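Local atomic coordinates of protein A52 (PDB entry 2VVW), a protein that is a Bcl-2-like protein that targets host toll-like receptor signalling complexes, binding TRAF6 and IRAK2, and inhibits NF-kappa-B signalling. Residues Glu27-Arg32 against Tyr124-Ile129; Ser101-Cys106 against Leu131-His136. All coordinates share one frame; numbering follows the deposited sequence.

Contact 1: Glu27-Arg32 against Tyr124-Ile129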
loop_
_atom_site.group_PDB
_atom_site.type_symbol
_atom_site.label_atom_id
_atom_site.label_comp_id
_atom_site.label_asym_id
_atom_site.label_seq_id
_atom_site.Cartn_x
_atom_site.Cartn_y
_atom_site.Cartn_z
ATOM N N GLU A 27 3.264 1.869 -5.810
ATOM C CA GLU A 27 3.828 0.819 -4.969
ATOM C C GLU A 27 5.179 1.215 -4.413
ATOM O O GLU A 27 5.503 0.874 -3.275
ATOM C CB GLU A 27 3.910 -0.512 -5.733
ATOM C CG GLU A 27 2.541 -1.110 -6.005
ATOM C CD GLU A 27 2.522 -2.608 -6.247
ATOM O OE1 GLU A 27 3.582 -3.286 -6.162
ATOM O OE2 GLU A 27 1.406 -3.105 -6.534
ATOM N N TYR A 28 5.977 1.923 -5.212
ATOM C CA TYR A 28 7.276 2.435 -4.751
ATOM C C TYR A 28 7.130 3.364 -3.536
ATOM O O TYR A 28 7.773 3.192 -2.500
ATOM C CB TYR A 28 7.960 3.187 -5.893
ATOM C CG TYR A 28 9.278 3.800 -5.509
ATOM C CD1 TYR A 28 10.399 2.990 -5.271
ATOM C CD2 TYR A 28 9.411 5.176 -5.357
ATOM C CE1 TYR A 28 11.606 3.527 -4.914
ATOM C CE2 TYR A 28 10.630 5.732 -5.003
ATOM C CZ TYR A 28 11.726 4.900 -4.776
ATOM O OH TYR A 28 12.942 5.438 -4.425
ATOM N N PHE A 29 6.257 4.345 -3.656
ATOM C CA PHE A 29 6.005 5.241 -2.534
ATOM C C PHE A 29 5.343 4.565 -1.342
ATOM O O PHE A 29 5.689 4.867 -0.198
ATOM C CB PHE A 29 5.251 6.487 -2.992
ATOM C CG PHE A 29 6.075 7.374 -3.879
ATOM C CD1 PHE A 29 7.269 7.909 -3.433
ATOM C CD2 PHE A 29 5.672 7.665 -5.160
ATOM C CE1 PHE A 29 8.029 8.723 -4.254
ATOM C CE2 PHE A 29 6.439 8.473 -5.978
ATOM C CZ PHE A 29 7.607 8.994 -5.532
ATOM N N MET A 30 4.465 3.600 -1.600
ATOM C CA MET A 30 3.840 2.833 -0.526
ATOM C C MET A 30 4.904 2.063 0.231
ATOM O O MET A 30 4.998 2.171 1.438
ATOM C CB MET A 30 2.815 1.863 -1.106
ATOM C CG MET A 30 2.201 0.890 -0.139
ATOM S SD MET A 30 1.202 -0.319 -1.022
ATOM C CE MET A 30 2.473 -1.397 -1.742
ATOM N N TYR A 31 5.722 1.309 -0.492
ATOM C CA TYR A 31 6.694 0.437 0.173
ATOM C C TYR A 31 7.830 1.219 0.852
ATOM O O TYR A 31 8.253 0.880 1.977
ATOM C CB TYR A 31 7.256 -0.591 -0.808
ATOM C CG TYR A 31 6.355 -1.778 -1.084
ATOM C CD1 TYR A 31 5.985 -2.650 -0.058
ATOM C CD2 TYR A 31 5.891 -2.057 -2.382
ATOM C CE1 TYR A 31 5.159 -3.748 -0.286
ATOM C CE2 TYR A 31 5.066 -3.188 -2.628
ATOM C CZ TYR A 31 4.697 -4.009 -1.578
ATOM O OH TYR A 31 3.919 -5.119 -1.795
ATOM N N ARG A 32 8.349 2.239 0.170
ATOM C CA ARG A 32 9.391 3.071 0.749
ATOM C C ARG A 32 8.831 3.894 1.917
ATOM O O ARG A 32 9.448 3.987 2.987
ATOM C CB ARG A 32 10.015 3.979 -0.304
ATOM C CG ARG A 32 11.154 4.829 0.242
ATOM C CD ARG A 32 12.027 5.397 -0.868
ATOM N NE ARG A 32 12.997 6.350 -0.328
ATOM C CZ ARG A 32 14.086 6.765 -0.965
ATOM N NH1 ARG A 32 14.378 6.308 -2.165
ATOM N NH2 ARG A 32 14.901 7.630 -0.376
ATOM N N TYR A 124 0.435 11.749 -0.268
ATOM C CA TYR A 124 0.694 13.067 -0.869
ATOM C C TYR A 124 1.737 13.006 -1.996
ATOM O O TYR A 124 1.733 13.857 -2.878
ATOM C CB TYR A 124 1.120 14.087 0.198
ATOM C CG TYR A 124 -0.042 14.591 0.995
ATOM C CD1 TYR A 124 -0.713 15.741 0.610
ATOM C CD2 TYR A 124 -0.508 13.891 2.114
ATOM C CE1 TYR A 124 -1.797 16.212 1.327
ATOM C CE2 TYR A 124 -1.603 14.351 2.835
ATOM C CZ TYR A 124 -2.239 15.514 2.440
ATOM O OH TYR A 124 -3.327 15.986 3.140
ATOM N N CYS A 125 2.650 12.030 -1.939
ATOM C CA CYS A 125 3.560 11.785 -3.059
ATOM C C CYS A 125 2.784 11.529 -4.346
ATOM O O CYS A 125 3.156 12.030 -5.398
ATOM C CB CYS A 125 4.485 10.622 -2.773
ATOM S SG CYS A 125 5.469 10.848 -1.288
ATOM N N LEU A 126 1.697 10.770 -4.262
ATOM C CA LEU A 126 0.904 10.463 -5.451
ATOM C C LEU A 126 0.217 11.708 -5.950
ATOM O O LEU A 126 0.139 11.928 -7.173
ATOM C CB LEU A 126 -0.154 9.379 -5.190
ATOM C CG LEU A 126 0.270 8.139 -4.395
ATOM C CD1 LEU A 126 -0.924 7.187 -4.137
ATOM C CD2 LEU A 126 1.400 7.445 -5.095
ATOM N N ARG A 127 -0.315 12.516 -5.026
ATOM C CA ARG A 127 -0.980 13.767 -5.424
ATOM C C ARG A 127 0.032 14.655 -6.147
ATOM O O ARG A 127 -0.270 15.243 -7.158
ATOM C CB ARG A 127 -1.573 14.495 -4.204
ATOM C CG ARG A 127 -2.520 15.639 -4.554
ATOM C CD ARG A 127 -3.076 16.368 -3.325
ATOM N NE ARG A 127 -3.707 15.494 -2.335
ATOM C CZ ARG A 127 -4.396 15.932 -1.276
ATOM N NH1 ARG A 127 -4.561 17.234 -1.065
ATOM N NH2 ARG A 127 -4.931 15.068 -0.419
ATOM N N ALA A 128 1.242 14.730 -5.615
ATOM C CA ALA A 128 2.297 15.550 -6.221
ATOM C C ALA A 128 2.631 15.087 -7.645
ATOM O O ALA A 128 2.732 15.911 -8.555
ATOM C CB ALA A 128 3.563 15.507 -5.337
ATOM N N ILE A 129 2.802 13.768 -7.821
ATOM C CA ILE A 129 3.120 13.161 -9.136
ATOM C C ILE A 129 2.058 13.496 -10.152
ATOM O O ILE A 129 2.367 13.882 -11.275
ATOM C CB ILE A 129 3.264 11.594 -9.054
ATOM C CG1 ILE A 129 4.500 11.191 -8.250
ATOM C CG2 ILE A 129 3.317 10.957 -10.446
ATOM C CD1 ILE A 129 5.799 11.688 -8.769
#

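Contact 2: Ser101-Cys106 against Leu131-His136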
loop_
_atom_site.group_PDB
_atom_site.type_symbol
_atom_site.label_atom_id
_atom_site.label_comp_id
_atom_site.label_asym_id
_atom_site.label_seq_id
_atom_site.Cartn_x
_atom_site.Cartn_y
_atom_site.Cartn_z
ATOM N N SER A 101 13.741 14.039 -11.239
ATOM C CA SER A 101 14.223 14.664 -9.991
ATOM C C SER A 101 13.077 14.794 -8.987
ATOM O O SER A 101 13.242 14.613 -7.783
ATOM C CB SER A 101 14.809 16.057 -10.247
ATOM O OG SER A 101 15.992 16.021 -11.027
ATOM N N MET A 102 11.905 15.127 -9.499
ATOM C CA MET A 102 10.738 15.290 -8.664
ATOM C C MET A 102 10.323 13.969 -8.009
ATOM O O MET A 102 9.911 13.960 -6.848
ATOM C CB MET A 102 9.620 15.898 -9.491
ATOM C CG MET A 102 8.401 16.216 -8.707
ATOM S SD MET A 102 7.256 14.840 -8.845
ATOM C CE MET A 102 6.055 15.359 -7.603
ATOM N N ILE A 103 10.468 12.852 -8.724
ATOM C CA ILE A 103 10.169 11.545 -8.145
ATOM C C ILE A 103 11.156 11.282 -7.008
ATOM O O ILE A 103 10.766 10.858 -5.921
ATOM C CB ILE A 103 10.227 10.418 -9.196
ATOM C CG1 ILE A 103 8.988 10.451 -10.096
ATOM C CG2 ILE A 103 10.313 9.050 -8.544
ATOM C CD1 ILE A 103 9.161 9.631 -11.404
ATOM N N GLY A 104 12.420 11.582 -7.239
ATOM C CA GLY A 104 13.425 11.439 -6.187
ATOM C C GLY A 104 13.167 12.318 -4.974
ATOM O O GLY A 104 13.486 11.935 -3.856
ATOM N N LEU A 105 12.600 13.502 -5.210
ATOM C CA LEU A 105 12.268 14.449 -4.151
ATOM C C LEU A 105 11.148 13.884 -3.282
ATOM O O LEU A 105 11.237 13.905 -2.064
ATOM C CB LEU A 105 11.834 15.784 -4.764
ATOM C CG LEU A 105 11.341 16.888 -3.820
ATOM C CD1 LEU A 105 12.511 17.534 -3.098
ATOM C CD2 LEU A 105 10.522 17.920 -4.601
ATOM N N CYS A 106 10.095 13.390 -3.921
ATOM C CA CYS A 106 8.995 12.714 -3.223
ATOM C C CYS A 106 9.526 11.612 -2.320
ATOM O O CYS A 106 9.114 11.484 -1.166
ATOM C CB CYS A 106 8.022 12.121 -4.244
ATOM S SG CYS A 106 7.079 13.393 -5.053
ATOM N N LEU A 131 0.103 16.099 -10.163
ATOM C CA LEU A 131 0.177 17.543 -10.483
ATOM C C LEU A 131 1.312 17.857 -11.449
ATOM O O LEU A 131 1.221 18.779 -12.259
ATOM C CB LEU A 131 0.421 18.399 -9.222
ATOM C CG LEU A 131 -0.725 18.758 -8.282
ATOM C CD1 LEU A 131 -0.138 19.447 -7.052
ATOM C CD2 LEU A 131 -1.756 19.649 -8.979
ATOM N N PHE A 132 2.396 17.104 -11.331
ATOM C CA PHE A 132 3.667 17.469 -11.946
ATOM C C PHE A 132 4.008 16.663 -13.209
ATOM O O PHE A 132 4.596 17.209 -14.154
ATOM C CB PHE A 132 4.759 17.296 -10.889
ATOM C CG PHE A 132 6.041 18.033 -11.187
ATOM C CD1 PHE A 132 6.246 19.317 -10.714
ATOM C CD2 PHE A 132 7.062 17.424 -11.911
ATOM C CE1 PHE A 132 7.444 19.992 -10.979
ATOM C CE2 PHE A 132 8.256 18.087 -12.169
ATOM C CZ PHE A 132 8.448 19.375 -11.709
ATOM N N ILE A 133 3.645 15.377 -13.213
ATOM C CA ILE A 133 4.041 14.423 -14.264
ATOM C C ILE A 133 2.828 13.895 -15.021
ATOM O O ILE A 133 2.039 13.120 -14.490
ATOM C CB ILE A 133 4.819 13.225 -13.653
ATOM C CG1 ILE A 133 5.835 13.727 -12.633
ATOM C CG2 ILE A 133 5.521 12.432 -14.748
ATOM C CD1 ILE A 133 6.766 12.652 -12.103
ATOM N N ASN A 134 2.660 14.337 -16.263
ATOM C CA ASN A 134 1.569 13.845 -17.099
ATOM C C ASN A 134 1.922 12.502 -17.729
ATOM O O ASN A 134 3.039 12.027 -17.585
ATOM C CB ASN A 134 1.166 14.891 -18.162
ATOM C CG ASN A 134 2.268 15.170 -19.200
ATOM O OD1 ASN A 134 3.162 14.351 -19.433
ATOM N ND2 ASN A 134 2.173 16.324 -19.855
ATOM N N ASP A 135 0.973 11.906 -18.451
ATOM C CA ASP A 135 1.166 10.564 -19.026
ATOM C C ASP A 135 2.262 10.513 -20.097
ATOM O O ASP A 135 2.980 9.523 -20.218
ATOM C CB ASP A 135 -0.167 10.029 -19.578
ATOM C CG ASP A 135 -1.145 9.662 -18.469
ATOM O OD1 ASP A 135 -0.705 9.511 -17.311
ATOM O OD2 ASP A 135 -2.346 9.528 -18.750
ATOM N N HIS A 136 2.393 11.596 -20.849
ATOM C CA HIS A 136 3.485 11.750 -21.809
ATOM C C HIS A 136 4.837 11.620 -21.122
ATOM O O HIS A 136 5.709 10.874 -21.571
ATOM C CB HIS A 136 3.370 13.105 -22.511
ATOM C CG HIS A 136 4.431 13.349 -23.536
ATOM N ND1 HIS A 136 4.335 12.888 -24.832
ATOM C CD2 HIS A 136 5.603 14.025 -23.462
ATOM C CE1 HIS A 136 5.403 13.266 -25.512
ATOM N NE2 HIS A 136 6.192 13.949 -24.702
#

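Contact 1: Glu27-Arg32 against Tyr124-Ile129
Tyr28 OH accepts a 2.8 Å hydrogen bond from Arg32 NH1, and the Tyr28 ring backs the Phe29 ring that meets Cys125. The bond is bent, and the hydroxyl lies tilted from the guanidinium plane. Arg32 NH2 also forms salt bridges to Asp52 and Asp111. Tyr28 CD2 sits 3.9 Å above the plane of the Phe29 ring, toward its rim. Cys125 covers the opposite face. With Phe29 CG anti to its carbonyl carbon (chi1 -68°), the ring reaches helix 123-132. Cys125 CB lies 3.9 Å from the centroid of the Phe29 ring, 15° off its normal, a CH-pi contact. Cys125 SG follows obliquely, 4.5 Å from the centroid of the Phe29 ring, as a Cys sulfur-aromatic contact. Ile129 CG1 approaches Phe29 CE2 at 4.0 Å. Leu126 CD2 lies 4.3 Å from Phe29 CD2. The two helices run nearly antiparallel in the core of the Bcl-2-like fold, at 153° between the segments' directions. Helix 21-35 also faces the second subunit, where Met30 packs on Met30 of that subunit. Apolar packing and a cysteine sulfur thus join the two helices, while the Arg32 bond ties Tyr28 on the far face of the ring.

Contact 2: Ser101-Cys106 against Leu131-His136
Met102 CG stands anti to the backbone N (chi1 -175°), which carries it over the Phe132 ring, and the bend at chi2 (-95°) sends SD toward Ile133. Phe132 likewise has CG anti to its own N, and the two side chains lie alongside, pointing opposite ways. The contact belongs to the buried core of the Bcl-2-like fold, where helix 96-115 meets the end of helix 123-132. Met102 CG is 3.7 Å from Phe132 CD2. It lies over one face of the ring, with the line from CG to the ring centroid 19° off the normal, as a CH-pi contact. Met102 CB is also near the ring, 3.7 Å from Phe132 CE2. The sulfur sits obliquely: Met102 SD is 4.7 Å from the centroid of the Phe132 ring, a Met-aromatic contact. Met102 CE runs on past SD to lie 4.0 Å from Phe132 CB. The helix ends at Phe132, and Ile133 already has an extended backbone. Ile133 CG1 lies in plane at the edge of the Phe132 ring. The next helix starts at once, with Asn134 as N-cap and its OD1 accepting from Met137 N. Ile133, in this short link between helices 123-132 and 135-153, packs against Met102 and Ile103. Ile133 CD1 is 4.0 Å from Met102 SD. Ile103 crosses Ile133 at about a right angle, with Ile103 CG1 3.7 Å from Ile133 CD1.

Overall arrangement
Contacts 1 and 2 both use helix 123-132, and their centres are about 10 Å apart. Helix 21-35 packs on its earlier part, and helix 96-115 on its end and the turn that follows. The two contacts also touch directly. Ile129 CD1 lies 3.5 Å from Met102 SD and Ala128 CB lies 3.4 Å from Met102 CE. Phe29 CE1 meets Cys106 CB at 3.4 Å, so helix 21-35 reaches helix 96-115 as well. They are parts of one continuous packed region in the core of the Bcl-2-like fold, with the segments alternating along the chain. Contact 1 has residues that touch the second subunit; no other chain of the assembly touches the segments of contact 2.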